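Local coordinates for viral structural protein 4 (Bombyx mori cytoplasmic polyhedrosis virus, PDB 6TZ0), which binds GTP and associates with the viral RNA-dependent RNA polymerase, probably as an NTPase-type cofactor of transcription, at residues B[65-74]-B[171-179]. Sequence-based numbering, arbitrary orientation.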
loop_
_atom_site.group_PDB
_atom_site.type_symbol
_atom_site.label_atom_id
_atom_site.label_comp_id
_atom_site.label_asym_id
_atom_site.label_seq_id
_atom_site.Cartn_x
_atom_site.Cartn_y
_atom_site.Cartn_z
ATOM N N GLY B 65 26.011 -0.724 -19.174
ATOM C CA GLY B 65 25.142 -0.825 -20.329
ATOM C C GLY B 65 24.418 0.445 -20.717
ATOM O O GLY B 65 23.469 0.380 -21.503
ATOM N N THR B 66 24.831 1.599 -20.200
ATOM C CA THR B 66 24.167 2.867 -20.470
ATOM C C THR B 66 25.137 3.857 -21.098
ATOM O O THR B 66 26.353 3.665 -21.089
ATOM C CB THR B 66 23.580 3.485 -19.193
ATOM O OG1 THR B 66 24.633 3.736 -18.256
ATOM C CG2 THR B 66 22.554 2.575 -18.566
ATOM N N LEU B 67 24.576 4.937 -21.632
ATOM C CA LEU B 67 25.347 6.048 -22.168
ATOM C C LEU B 67 25.239 7.244 -21.231
ATOM O O LEU B 67 24.177 7.500 -20.659
ATOM C CB LEU B 67 24.866 6.419 -23.570
ATOM C CG LEU B 67 25.108 5.330 -24.610
ATOM C CD1 LEU B 67 24.432 5.676 -25.913
ATOM C CD2 LEU B 67 26.589 5.112 -24.819
ATOM N N ILE B 68 26.341 7.977 -21.085
ATOM C CA ILE B 68 26.468 8.931 -19.985
ATOM C C ILE B 68 25.754 10.249 -20.290
ATOM O O ILE B 68 25.352 10.972 -19.372
ATOM C CB ILE B 68 27.963 9.107 -19.659
ATOM C CG1 ILE B 68 28.562 7.747 -19.327
ATOM C CG2 ILE B 68 28.209 9.994 -18.444
ATOM C CD1 ILE B 68 27.916 7.096 -18.123
ATOM N N ASN B 69 25.517 10.575 -21.556
ATOM C CA ASN B 69 24.697 11.741 -21.885
ATOM C C ASN B 69 24.007 11.459 -23.204
ATOM O O ASN B 69 24.497 11.844 -24.271
ATOM C CB ASN B 69 25.532 13.019 -21.954
ATOM C CG ASN B 69 24.688 14.276 -21.921
ATOM O OD1 ASN B 69 23.462 14.218 -21.916
ATOM N ND2 ASN B 69 25.346 15.422 -21.869
ATOM N N PRO B 70 22.854 10.781 -23.170
ATOM C CA PRO B 70 22.205 10.372 -24.423
ATOM C C PRO B 70 21.646 11.519 -25.248
ATOM O O PRO B 70 21.518 11.356 -26.465
ATOM C CB PRO B 70 21.098 9.423 -23.949
ATOM C CG PRO B 70 20.840 9.806 -22.546
ATOM C CD PRO B 70 22.153 10.247 -21.991
ATOM N N ARG B 71 21.342 12.675 -24.651
ATOM C CA ARG B 71 20.960 13.826 -25.462
ATOM C C ARG B 71 22.149 14.354 -26.257
ATOM O O ARG B 71 22.003 14.727 -27.427
ATOM C CB ARG B 71 20.360 14.926 -24.585
ATOM C CG ARG B 71 19.860 16.119 -25.380
ATOM C CD ARG B 71 19.083 17.130 -24.564
ATOM N NE ARG B 71 19.860 17.703 -23.473
ATOM C CZ ARG B 71 19.469 17.703 -22.203
ATOM N NH1 ARG B 71 20.237 18.240 -21.267
ATOM N NH2 ARG B 71 18.287 17.204 -21.874
ATOM N N MET B 72 23.339 14.342 -25.654
ATOM C CA MET B 72 24.549 14.779 -26.343
ATOM C C MET B 72 24.906 13.841 -27.489
ATOM O O MET B 72 25.209 14.296 -28.599
ATOM C CB MET B 72 25.702 14.863 -25.350
ATOM C CG MET B 72 26.963 15.467 -25.905
ATOM S SD MET B 72 26.812 17.234 -26.157
ATOM C CE MET B 72 26.854 17.782 -24.456
ATOM N N TYR B 73 24.874 12.526 -27.233
ATOM C CA TYR B 73 25.107 11.532 -28.281
ATOM C C TYR B 73 24.074 11.637 -29.395
ATOM O O TYR B 73 24.415 11.516 -30.580
ATOM C CB TYR B 73 25.085 10.118 -27.696
ATOM C CG TYR B 73 26.324 9.652 -26.964
ATOM C CD1 TYR B 73 27.435 9.199 -27.664
ATOM C CD2 TYR B 73 26.361 9.599 -25.579
ATOM C CE1 TYR B 73 28.556 8.751 -27.004
ATOM C CE2 TYR B 73 27.479 9.153 -24.913
ATOM C CZ TYR B 73 28.571 8.730 -25.630
ATOM O OH TYR B 73 29.683 8.284 -24.961
ATOM N N ALA B 74 22.811 11.868 -29.030
ATOM C CA ALA B 74 21.749 11.998 -30.019
ATOM C C ALA B 74 21.957 13.216 -30.903
ATOM O O ALA B 74 21.771 13.138 -32.121
ATOM C CB ALA B 74 20.394 12.070 -29.319
ATOM N N TYR B 171 21.476 0.655 -26.286
ATOM C CA TYR B 171 21.956 2.025 -26.450
ATOM C C TYR B 171 21.189 2.777 -27.534
ATOM O O TYR B 171 20.979 3.990 -27.413
ATOM C CB TYR B 171 23.467 2.026 -26.717
ATOM C CG TYR B 171 23.939 1.126 -27.841
ATOM C CD1 TYR B 171 23.959 1.570 -29.156
ATOM C CD2 TYR B 171 24.372 -0.165 -27.582
ATOM C CE1 TYR B 171 24.384 0.752 -30.180
ATOM C CE2 TYR B 171 24.802 -0.988 -28.598
ATOM C CZ TYR B 171 24.802 -0.524 -29.892
ATOM O OH TYR B 171 25.230 -1.343 -30.908
ATOM N N ILE B 172 20.709 2.074 -28.559
ATOM C CA ILE B 172 19.853 2.713 -29.553
ATOM C C ILE B 172 18.510 3.097 -28.937
ATOM O O ILE B 172 17.979 4.180 -29.208
ATOM C CB ILE B 172 19.698 1.800 -30.783
ATOM C CG1 ILE B 172 21.061 1.543 -31.414
ATOM C CG2 ILE B 172 18.788 2.420 -31.824
ATOM C CD1 ILE B 172 21.746 2.795 -31.903
ATOM N N ASN B 173 17.970 2.241 -28.063
ATOM C CA ASN B 173 16.762 2.583 -27.316
ATOM C C ASN B 173 16.979 3.770 -26.393
ATOM O O ASN B 173 16.050 4.549 -26.163
ATOM C CB ASN B 173 16.288 1.393 -26.487
ATOM C CG ASN B 173 15.681 0.304 -27.323
ATOM O OD1 ASN B 173 14.942 0.569 -28.265
ATOM N ND2 ASN B 173 15.977 -0.937 -26.977
ATOM N N GLN B 174 18.185 3.912 -25.845
ATOM C CA GLN B 174 18.512 5.096 -25.060
ATOM C C GLN B 174 18.565 6.343 -25.932
ATOM O O GLN B 174 18.243 7.439 -25.464
ATOM C CB GLN B 174 19.841 4.883 -24.344
ATOM C CG GLN B 174 19.799 3.744 -23.353
ATOM C CD GLN B 174 21.155 3.368 -22.820
ATOM O OE1 GLN B 174 22.153 4.015 -23.111
ATOM N NE2 GLN B 174 21.207 2.270 -22.092
ATOM N N LEU B 175 18.961 6.195 -27.196
ATOM C CA LEU B 175 19.003 7.340 -28.101
ATOM C C LEU B 175 17.641 7.729 -28.666
ATOM O O LEU B 175 17.494 8.869 -29.114
ATOM C CB LEU B 175 19.945 7.066 -29.268
ATOM C CG LEU B 175 21.412 6.902 -28.915
ATOM C CD1 LEU B 175 22.165 6.525 -30.158
ATOM C CD2 LEU B 175 21.941 8.175 -28.317
ATOM N N ILE B 176 16.674 6.804 -28.697
ATOM C CA ILE B 176 15.355 7.093 -29.279
ATOM C C ILE B 176 14.640 8.208 -28.523
ATOM O O ILE B 176 13.974 9.055 -29.132
ATOM C CB ILE B 176 14.499 5.804 -29.338
ATOM C CG1 ILE B 176 15.055 4.818 -30.352
ATOM C CG2 ILE B 176 13.059 6.072 -29.731
ATOM C CD1 ILE B 176 14.443 3.444 -30.236
ATOM N N ALA B 177 14.822 8.278 -27.205
ATOM C CA ALA B 177 14.107 9.242 -26.374
ATOM C C ALA B 177 14.524 10.689 -26.606
ATOM O O ALA B 177 13.819 11.593 -26.151
ATOM C CB ALA B 177 14.303 8.897 -24.903
ATOM N N TYR B 178 15.640 10.935 -27.287
ATOM C CA TYR B 178 16.146 12.285 -27.492
ATOM C C TYR B 178 16.345 12.571 -28.972
ATOM O O TYR B 178 17.226 13.340 -29.355
ATOM C CB TYR B 178 17.443 12.492 -26.720
ATOM C CG TYR B 178 17.250 12.370 -25.233
ATOM C CD1 TYR B 178 16.771 13.436 -24.489
ATOM C CD2 TYR B 178 17.518 11.179 -24.578
ATOM C CE1 TYR B 178 16.583 13.324 -23.130
ATOM C CE2 TYR B 178 17.333 11.058 -23.223
ATOM C CZ TYR B 178 16.865 12.133 -22.504
ATOM O OH TYR B 178 16.681 12.015 -21.149
ATOM N N THR B 179 15.522 11.954 -29.811
ATOM C CA THR B 179 15.657 11.984 -31.257
ATOM C C THR B 179 14.252 11.890 -31.830
ATOM O O THR B 179 13.379 11.265 -31.230
ATOM C CB THR B 179 16.542 10.817 -31.738
ATOM O OG1 THR B 179 17.829 10.902 -31.119
ATOM C CG2 THR B 179 16.751 10.814 -33.232
#
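Gly65 offers its carbonyl O to the amide of Gln174, whose NE2 donates to it over 3.0 Å, in the carbonyl plane and on a lone pair, with an N-H...O angle of 150°. The same amide reaches past the CA of Thr66, and its OE1 accepts a second, weak and bent bond: Leu67 N donates to Gln174 OE1 at 3.0 Å. Glutamine suits this place because its extended chain carries a donor and an acceptor from the helix to the loop, and the two bonds, the second weak, should hold the buried amide in this orientation. Leu67, apolar as its buried site requires, turns CD1 onto the CB of Tyr171, at 3.9 Å, while Leu56 of helix 41-60 touches Leu67, Tyr171 and Leu175 alike.

Pro70, well placed in the first turn of a helix where no backbone N-H is needed, lays CG obliquely against Tyr178 CE2 at 3.8 Å. Arg71 follows with its backbone N over one face of that ring, offset toward the rim, and its CB 3.9 Å from Tyr178 CD1. Tyr73 presents CB to Leu175 CD2 at 3.7 Å; the branched, apolar Leu175 fits between Leu67 CD1 and the CB atoms of Tyr73 and Ala74. Ala74 CB faces Tyr178 CB at 4.0 Å and lies beside the Thr179 hydroxyl, which donates to Leu175 O; a small side chain suits a helix running this close.

Leu943 of the RNA-dependent RNA polymerase chain packs on Tyr178 as well. Far from the GTP sites, the contact is a near-perpendicular packing of helices 70-79 and 170-176, whose short segments cross at -88° with axes 9.2 Å apart, the loop before helix 70-79 being bonded to the Gln174 amide, at the polymerase interface.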